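Local coordinates for origin of replication complex subunit 1B (Arabidopsis thaliana, PDB 5HH7), which binds replication origins as a subunit of the origin recognition complex and, through its BAH-PHD cassette, reads the tail of histone H3, at residues A[24-29]-A[183-188]; A[125-130]-A[172-177]; A[198-203]-A[208-213]. All coordinates share one frame; numbering follows the deposited sequence.

How the contacts relate
All three contacts are buried and apolar, and none has a hydrogen bond between its own two segments. Contact 1 lies farthest out, about 15 Å from the centre of the chain, where a hairpin near the chain's N-terminal end meets the BAH sheet. Contact 2, at about 6 Å, is the most central; contacts 1 and 2 share strand 175-184 but do not touch. Contacts 2 and 3 do touch: Leu174 N lies 2.7 Å from Leu212 O, a probable hydrogen bond between neighbouring strands. The chemistry changes with place: methionine and isoleucine meet a phenylalanine in contact 1, leucine methyls meet in contact 2, and a CH-pi contact marks contact 3, which borders the histone-binding loop.

Contact 1. Residues A[24-29]-A[183-188]; sequences TEFEIG and IEMECI
Phe26 carries one side of this contact and Met185 and Ile188 the other, joining the β-hairpin of strands 18-21 and 24-27 to the curled mixed sheet of the BAH domain. The second segment is the bend between strands 175-184 and 188-195. Its 3-10 turn closes through the backbone bonds Cys187 N to Glu184 O (2.8 Å) and Ile188 N to Met185 O (3.1 Å), a turn from which both Met185 and Ile188 point their CB atoms toward the Phe26 segment. The backbones stay well apart, with 9.4 Å between Phe26 CA and Met185 CA; long side chains bridge the interval.

The tight part is wholly apolar. Met185 runs out nearly extended and then turns at its sulfur (chi3 73°), which brings CE obliquely to the ring, 3.5 Å from Phe26 CD2. Ile188 supplies two methyls. Its CD1 stands 4.2 Å above the plane of the Phe26 ring, displaced toward the rim, while CG2, on the same side of the plane, meets the CE1-CZ rim. Phe26 also meets His191 with the ring planes inclined by about 15°, and Ile136 and Leu139 of strand 132-142 pack against it, so Phe26 is buried between the hairpin and the sheet, with Phe21 of strand 18-21 beside it.

The outer side is looser and polar. The exposed Glu25 turns its CB away from 183-188, and Glu27 N is hydrogen-bonded to Asp30 OD2. At the bend, Glu184 and Glu186 take no part in the packing and form salt bridges to Arg37, through NE and NH2 respectively. Back in the packed layer, Ile188 CG2, trans to its own backbone N, lies 3.7 Å from Phe26 CE1 and 3.9 Å from CZ.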
# COMPACT_ATOMS: atom_id res chain seq x y z
N THR A 24 10.91 15.96 -2.38
CA THR A 24 10.81 14.68 -1.70
C THR A 24 12.02 13.80 -2.02
O THR A 24 12.40 13.66 -3.18
CB THR A 24 9.53 13.91 -2.07
OG1 THR A 24 8.38 14.69 -1.71
CG2 THR A 24 9.47 12.58 -1.33
N GLU A 25 12.61 13.23 -0.98
CA GLU A 25 13.78 12.37 -1.14
C GLU A 25 13.38 10.94 -1.50
O GLU A 25 12.62 10.31 -0.78
CB GLU A 25 14.61 12.38 0.15
CG GLU A 25 15.85 11.52 0.10
CD GLU A 25 16.81 11.83 1.24
OE1 GLU A 25 17.48 12.89 1.18
OE2 GLU A 25 16.90 11.03 2.19
N PHE A 26 13.89 10.45 -2.63
CA PHE A 26 13.67 9.07 -3.04
C PHE A 26 14.99 8.31 -3.04
O PHE A 26 16.00 8.83 -3.49
CB PHE A 26 13.01 9.02 -4.42
CG PHE A 26 11.62 9.60 -4.45
CD1 PHE A 26 10.52 8.81 -4.16
CD2 PHE A 26 11.42 10.93 -4.77
CE1 PHE A 26 9.24 9.35 -4.19
CE2 PHE A 26 10.15 11.47 -4.80
CZ PHE A 26 9.06 10.68 -4.51
N GLU A 27 14.96 7.09 -2.53
CA GLU A 27 16.17 6.30 -2.36
C GLU A 27 15.94 4.88 -2.88
O GLU A 27 14.82 4.38 -2.85
CB GLU A 27 16.54 6.27 -0.87
CG GLU A 27 17.82 5.52 -0.54
CD GLU A 27 18.30 5.80 0.87
OE1 GLU A 27 17.57 6.48 1.62
OE2 GLU A 27 19.40 5.34 1.23
N ILE A 28 17.01 4.25 -3.37
CA ILE A 28 16.94 2.85 -3.78
C ILE A 28 16.39 2.02 -2.63
O ILE A 28 16.85 2.12 -1.49
CB ILE A 28 18.33 2.31 -4.17
CG1 ILE A 28 18.86 3.03 -5.41
CG2 ILE A 28 18.27 0.81 -4.42
CD1 ILE A 28 20.27 2.63 -5.80
N GLY A 29 15.38 1.21 -2.93
CA GLY A 29 14.76 0.37 -1.92
C GLY A 29 13.46 0.94 -1.39
O GLY A 29 12.71 0.25 -0.70
N ILE A 183 10.48 4.01 -15.63
CA ILE A 183 9.36 4.89 -15.34
C ILE A 183 9.88 6.27 -14.97
O ILE A 183 10.81 6.40 -14.17
CB ILE A 183 8.54 4.34 -14.15
CG1 ILE A 183 7.89 3.00 -14.51
CG2 ILE A 183 7.48 5.34 -13.71
CD1 ILE A 183 6.69 3.13 -15.44
N GLU A 184 9.31 7.32 -15.55
CA GLU A 184 9.69 8.68 -15.20
C GLU A 184 9.30 8.96 -13.75
O GLU A 184 8.23 8.55 -13.30
CB GLU A 184 9.01 9.68 -16.14
CG GLU A 184 9.49 9.62 -17.57
CD GLU A 184 8.45 10.10 -18.56
OE1 GLU A 184 8.79 10.93 -19.43
OE2 GLU A 184 7.29 9.65 -18.47
N MET A 185 10.17 9.66 -13.03
CA MET A 185 9.91 9.98 -11.63
C MET A 185 8.66 10.84 -11.48
O MET A 185 8.04 10.87 -10.42
CB MET A 185 11.11 10.67 -10.98
CG MET A 185 12.30 9.75 -10.74
SD MET A 185 13.49 10.46 -9.57
CE MET A 185 12.59 10.28 -8.03
N GLU A 186 8.30 11.54 -12.55
CA GLU A 186 7.08 12.33 -12.59
C GLU A 186 5.84 11.46 -12.39
O GLU A 186 4.79 11.94 -11.95
CB GLU A 186 6.99 13.07 -13.93
CG GLU A 186 5.81 14.02 -14.06
CD GLU A 186 5.64 14.55 -15.47
OE1 GLU A 186 6.64 14.56 -16.22
OE2 GLU A 186 4.52 14.95 -15.82
N CYS A 187 5.97 10.17 -12.69
CA CYS A 187 4.85 9.24 -12.56
C CYS A 187 4.66 8.70 -11.14
O CYS A 187 3.67 8.03 -10.85
CB CYS A 187 5.01 8.07 -13.53
SG CYS A 187 5.00 8.57 -15.26
N ILE A 188 5.62 8.99 -10.26
CA ILE A 188 5.51 8.59 -8.86
C ILE A 188 4.49 9.47 -8.16
O ILE A 188 4.54 10.69 -8.26
CB ILE A 188 6.86 8.71 -8.13
CG1 ILE A 188 7.89 7.75 -8.71
CG2 ILE A 188 6.67 8.47 -6.63
CD1 ILE A 188 9.29 7.97 -8.18

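Contact 2. Residues A[125-130]-A[172-177]; sequences KLLSGD and RELYLT
Leu127 and Leu174, which lose more surface to this contact than any other residues of the two segments, meet through one methyl each: Leu127 CD2 is 4.3 Å from Leu174 CD2. The same Leu174 methyl also receives Leu126, whose CD2 approaches tip to tip at 4.2 Å. With 4.6 Å between Leu126 CD2 and Leu127 CD2, the three methyls form a nearly equilateral triangle, at distances that indicate ordinary van der Waals packing without compression. Consecutive residues can converge on one methyl because their first torsions differ: Leu126 CG is trans to N (chi1 175°), whereas Leu127 CG lies beside N (chi1 -62°).

The leucines project from the last turn of helix 122-127, which packs on Leu174 of the BAH domain. A Schellman motif closes the helix. Asp130 N bonds to Lys125 O at 2.7 Å and Gly129 N to Leu126 O at 3.0 Å, and Gly129 adopts the positive phi (77°) that this ending requires. Phe211 of the adjoining strand 210-218 packs on both Leu126 and Leu174, extending the apolar layer, while Leu71 of the PHD finger touches Leu127. The side chain of Leu127 is about 10 Å from that of the zinc ligand Cys70, so this end of the helix faces the finger.

Arg172, the third residue by buried surface, behaves differently. Its CB is directed away from the helix segment, and Arg172 CG, its nearest side-chain atom, is 4.7 Å from Leu127 CD1. The guanidinium is gripped instead by acidic and carbonyl groups: NH1 forms salt bridges to Glu66 and Asp208, and NH2 is hydrogen-bonded to Val210 O. The acidic partners probably offset a basic side chain of the bound peptide that lies close to Arg172 NE.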
# COMPACT_ATOMS: atom_id res chain seq x y z
N LYS A 125 -7.31 2.29 -4.23
CA LYS A 125 -7.09 2.20 -5.67
C LYS A 125 -6.08 1.10 -6.01
O LYS A 125 -6.26 0.37 -6.99
CB LYS A 125 -6.61 3.54 -6.23
CG LYS A 125 -7.62 4.67 -6.15
CD LYS A 125 -7.06 5.93 -6.78
CE LYS A 125 -7.86 7.16 -6.39
NZ LYS A 125 -7.26 8.42 -6.93
N LEU A 126 -5.03 1.00 -5.21
CA LEU A 126 -4.01 -0.02 -5.43
C LEU A 126 -4.62 -1.41 -5.33
O LEU A 126 -4.43 -2.25 -6.21
CB LEU A 126 -2.88 0.11 -4.40
CG LEU A 126 -1.84 -1.01 -4.50
CD1 LEU A 126 -1.10 -0.94 -5.83
CD2 LEU A 126 -0.87 -0.97 -3.32
N LEU A 127 -5.37 -1.64 -4.26
CA LEU A 127 -5.91 -2.96 -3.98
C LEU A 127 -7.06 -3.34 -4.92
O LEU A 127 -7.47 -4.50 -4.96
CB LEU A 127 -6.34 -3.07 -2.52
CG LEU A 127 -5.19 -2.89 -1.51
CD1 LEU A 127 -5.68 -3.00 -0.06
CD2 LEU A 127 -4.06 -3.89 -1.78
N SER A 128 -7.56 -2.38 -5.68
CA SER A 128 -8.58 -2.67 -6.68
C SER A 128 -7.97 -2.71 -8.07
O SER A 128 -8.67 -2.86 -9.07
CB SER A 128 -9.71 -1.63 -6.62
OG SER A 128 -9.25 -0.36 -7.04
N GLY A 129 -6.64 -2.58 -8.14
CA GLY A 129 -5.92 -2.65 -9.39
C GLY A 129 -6.03 -1.40 -10.25
O GLY A 129 -5.86 -1.47 -11.47
N ASP A 130 -6.28 -0.26 -9.62
CA ASP A 130 -6.46 0.99 -10.35
C ASP A 130 -5.25 1.92 -10.24
O ASP A 130 -5.27 3.05 -10.72
CB ASP A 130 -7.74 1.69 -9.90
CG ASP A 130 -8.98 0.93 -10.31
OD1 ASP A 130 -9.02 0.45 -11.47
OD2 ASP A 130 -9.91 0.79 -9.49
N ARG A 172 -4.08 -6.63 2.93
CA ARG A 172 -3.04 -5.66 2.61
C ARG A 172 -1.77 -6.31 2.06
O ARG A 172 -0.70 -5.70 2.08
CB ARG A 172 -2.71 -4.79 3.83
CG ARG A 172 -3.81 -3.79 4.18
CD ARG A 172 -3.47 -3.01 5.45
NE ARG A 172 -4.35 -1.86 5.62
CZ ARG A 172 -4.16 -0.67 5.06
NH1 ARG A 172 -5.01 0.32 5.28
NH2 ARG A 172 -3.10 -0.47 4.29
N GLU A 173 -1.89 -7.54 1.57
CA GLU A 173 -0.72 -8.28 1.11
C GLU A 173 -0.39 -8.05 -0.37
O GLU A 173 -1.27 -8.05 -1.22
CB GLU A 173 -0.86 -9.78 1.39
CG GLU A 173 0.39 -10.58 1.03
CD GLU A 173 0.34 -12.02 1.51
OE1 GLU A 173 -0.75 -12.47 1.94
OE2 GLU A 173 1.39 -12.70 1.47
N LEU A 174 0.90 -7.84 -0.65
CA LEU A 174 1.39 -7.69 -2.01
C LEU A 174 2.46 -8.74 -2.27
O LEU A 174 3.10 -9.23 -1.34
CB LEU A 174 2.02 -6.31 -2.20
CG LEU A 174 1.15 -5.10 -1.87
CD1 LEU A 174 1.97 -3.82 -1.94
CD2 LEU A 174 -0.05 -5.04 -2.82
N TYR A 175 2.67 -9.07 -3.54
CA TYR A 175 3.81 -9.88 -3.96
C TYR A 175 4.77 -8.99 -4.73
O TYR A 175 4.34 -8.13 -5.50
CB TYR A 175 3.36 -11.00 -4.89
CG TYR A 175 2.37 -11.96 -4.29
CD1 TYR A 175 2.55 -12.47 -3.00
CD2 TYR A 175 1.26 -12.37 -5.00
CE1 TYR A 175 1.64 -13.35 -2.45
CE2 TYR A 175 0.34 -13.26 -4.46
CZ TYR A 175 0.54 -13.74 -3.18
OH TYR A 175 -0.37 -14.63 -2.65
N LEU A 176 6.07 -9.18 -4.53
CA LEU A 176 7.07 -8.46 -5.31
C LEU A 176 7.45 -9.28 -6.54
O LEU A 176 8.04 -10.35 -6.43
CB LEU A 176 8.32 -8.18 -4.47
CG LEU A 176 9.37 -7.30 -5.16
CD1 LEU A 176 8.74 -6.01 -5.65
CD2 LEU A 176 10.53 -7.01 -4.22
N THR A 177 7.10 -8.78 -7.72
CA THR A 177 7.34 -9.55 -8.94
C THR A 177 8.77 -9.41 -9.42
O THR A 177 9.55 -8.63 -8.86
CB THR A 177 6.41 -9.11 -10.08
OG1 THR A 177 6.85 -7.84 -10.59
CG2 THR A 177 4.98 -8.99 -9.59

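Contact 3. Residues A[198-203]-A[208-213]; sequences KEFSKA and DDVFLC
This is an apolar contact in which a short, weakly bonded helix and the turn after it pack on a strand, Phe200 and Ala203 meeting Val210 and Leu212 inside a beta-alpha-beta unit of the BAH domain. Strand 188-195, the short helix 197-200 and strand 210-218 make up the unit, and the two strands are parallel neighbours in the sheet.

Phe200 is the centrepiece. With CG trans to the backbone N (chi1 179°), its ring extends from the helix across the strand. Leu212 crosses it at about a right angle and places CB over one face, 3.8 Å from the centroid of the Phe200 ring and 17° off the ring normal, a CH-pi contact. Leu212 CD1 continues back along the phenylalanine to its CB at 3.9 Å. The strand backbone is close as well: Phe211 O approaches obliquely, 3.8 Å from Phe200 CD1. Alternation along the strand then sends the Phe211 side chain to the other side of the sheet, where it packs on Arg123, Leu126 and Leu127 of helix 122-127.

The other end of the contact borders the loop 203-208, part of the histone H3 binding region. Ala203 O is hydrogen-bonded to a basic side chain of the bound peptide and Asp208 N to a polar one, so the packing adjoins the peptide site, and Val210 also touches a basic side chain of the peptide. A 3-10 segment follows the helix, with Ala203 N bonded to Phe200 O at 3.0 Å. Val210 CG1 fits between Phe200 and Ala203, 4.1 Å from Phe200 CE1 and 3.9 Å from Ala203 CB.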
# COMPACT_ATOMS: atom_id res chain seq x y z
N LYS A 198 7.84 -9.99 9.68
CA LYS A 198 8.31 -9.74 11.04
C LYS A 198 7.94 -8.36 11.57
O LYS A 198 7.93 -8.14 12.78
CB LYS A 198 9.83 -9.92 11.12
CG LYS A 198 10.29 -11.20 11.78
CD LYS A 198 9.67 -12.43 11.13
CE LYS A 198 10.35 -13.70 11.62
NZ LYS A 198 11.82 -13.72 11.35
N GLU A 199 7.63 -7.44 10.66
CA GLU A 199 7.37 -6.05 11.06
C GLU A 199 5.97 -5.55 10.73
O GLU A 199 5.61 -4.43 11.09
CB GLU A 199 8.42 -5.13 10.44
CG GLU A 199 9.85 -5.53 10.76
CD GLU A 199 10.88 -4.61 10.13
OE1 GLU A 199 10.48 -3.73 9.34
OE2 GLU A 199 12.08 -4.77 10.44
N PHE A 200 5.17 -6.38 10.06
CA PHE A 200 3.85 -5.95 9.62
C PHE A 200 2.87 -5.68 10.76
O PHE A 200 2.23 -4.63 10.79
CB PHE A 200 3.24 -6.94 8.62
CG PHE A 200 1.86 -6.56 8.16
CD1 PHE A 200 1.68 -5.48 7.30
CD2 PHE A 200 0.75 -7.27 8.58
CE1 PHE A 200 0.41 -5.12 6.88
CE2 PHE A 200 -0.52 -6.91 8.16
CZ PHE A 200 -0.69 -5.83 7.31
N SER A 201 2.75 -6.62 11.69
CA SER A 201 1.75 -6.49 12.75
C SER A 201 2.06 -5.30 13.67
O SER A 201 1.15 -4.65 14.19
CB SER A 201 1.63 -7.78 13.57
OG SER A 201 2.70 -7.91 14.49
N LYS A 202 3.34 -5.01 13.84
CA LYS A 202 3.76 -3.89 14.68
C LYS A 202 3.49 -2.53 14.01
O LYS A 202 3.58 -1.49 14.66
CB LYS A 202 5.23 -4.02 15.07
CG LYS A 202 5.47 -5.12 16.09
CD LYS A 202 6.95 -5.41 16.30
CE LYS A 202 7.14 -6.55 17.29
NZ LYS A 202 8.57 -6.87 17.55
N ALA A 203 3.15 -2.56 12.73
CA ALA A 203 2.83 -1.34 12.00
C ALA A 203 1.33 -1.08 11.95
O ALA A 203 0.84 -0.36 11.07
CB ALA A 203 3.39 -1.40 10.58
N ASP A 208 -2.74 4.32 6.51
CA ASP A 208 -3.43 3.67 5.40
C ASP A 208 -2.50 3.06 4.35
O ASP A 208 -2.91 2.22 3.56
CB ASP A 208 -4.36 4.68 4.72
CG ASP A 208 -5.44 4.01 3.90
OD1 ASP A 208 -5.93 2.95 4.33
OD2 ASP A 208 -5.80 4.55 2.83
N ASP A 209 -1.24 3.49 4.36
CA ASP A 209 -0.33 3.13 3.28
C ASP A 209 0.66 2.04 3.67
O ASP A 209 1.78 1.98 3.15
CB ASP A 209 0.38 4.39 2.78
CG ASP A 209 -0.60 5.46 2.32
OD1 ASP A 209 -1.41 5.16 1.42
OD2 ASP A 209 -0.60 6.57 2.89
N VAL A 210 0.23 1.17 4.57
CA VAL A 210 1.06 0.08 5.05
C VAL A 210 0.64 -1.25 4.42
O VAL A 210 -0.54 -1.61 4.46
CB VAL A 210 1.00 -0.04 6.58
CG1 VAL A 210 1.74 -1.28 7.07
CG2 VAL A 210 1.56 1.22 7.23
N PHE A 211 1.59 -1.96 3.84
CA PHE A 211 1.30 -3.23 3.20
C PHE A 211 2.24 -4.33 3.67
O PHE A 211 3.31 -4.05 4.22
CB PHE A 211 1.39 -3.10 1.67
CG PHE A 211 0.49 -2.03 1.12
CD1 PHE A 211 -0.83 -2.31 0.82
CD2 PHE A 211 0.97 -0.75 0.92
CE1 PHE A 211 -1.66 -1.32 0.33
CE2 PHE A 211 0.14 0.25 0.43
CZ PHE A 211 -1.17 -0.04 0.13
N LEU A 212 1.83 -5.57 3.45
CA LEU A 212 2.63 -6.73 3.79
C LEU A 212 3.21 -7.33 2.52
O LEU A 212 2.49 -7.49 1.53
CB LEU A 212 1.75 -7.79 4.47
CG LEU A 212 2.34 -9.20 4.53
CD1 LEU A 212 3.49 -9.26 5.51
CD2 LEU A 212 1.26 -10.24 4.88
N CYS A 213 4.50 -7.64 2.53
CA CYS A 213 5.08 -8.45 1.47
C CYS A 213 6.06 -9.47 2.03
O CYS A 213 7.08 -9.11 2.61
CB CYS A 213 5.79 -7.59 0.42
SG CYS A 213 6.43 -8.56 -0.97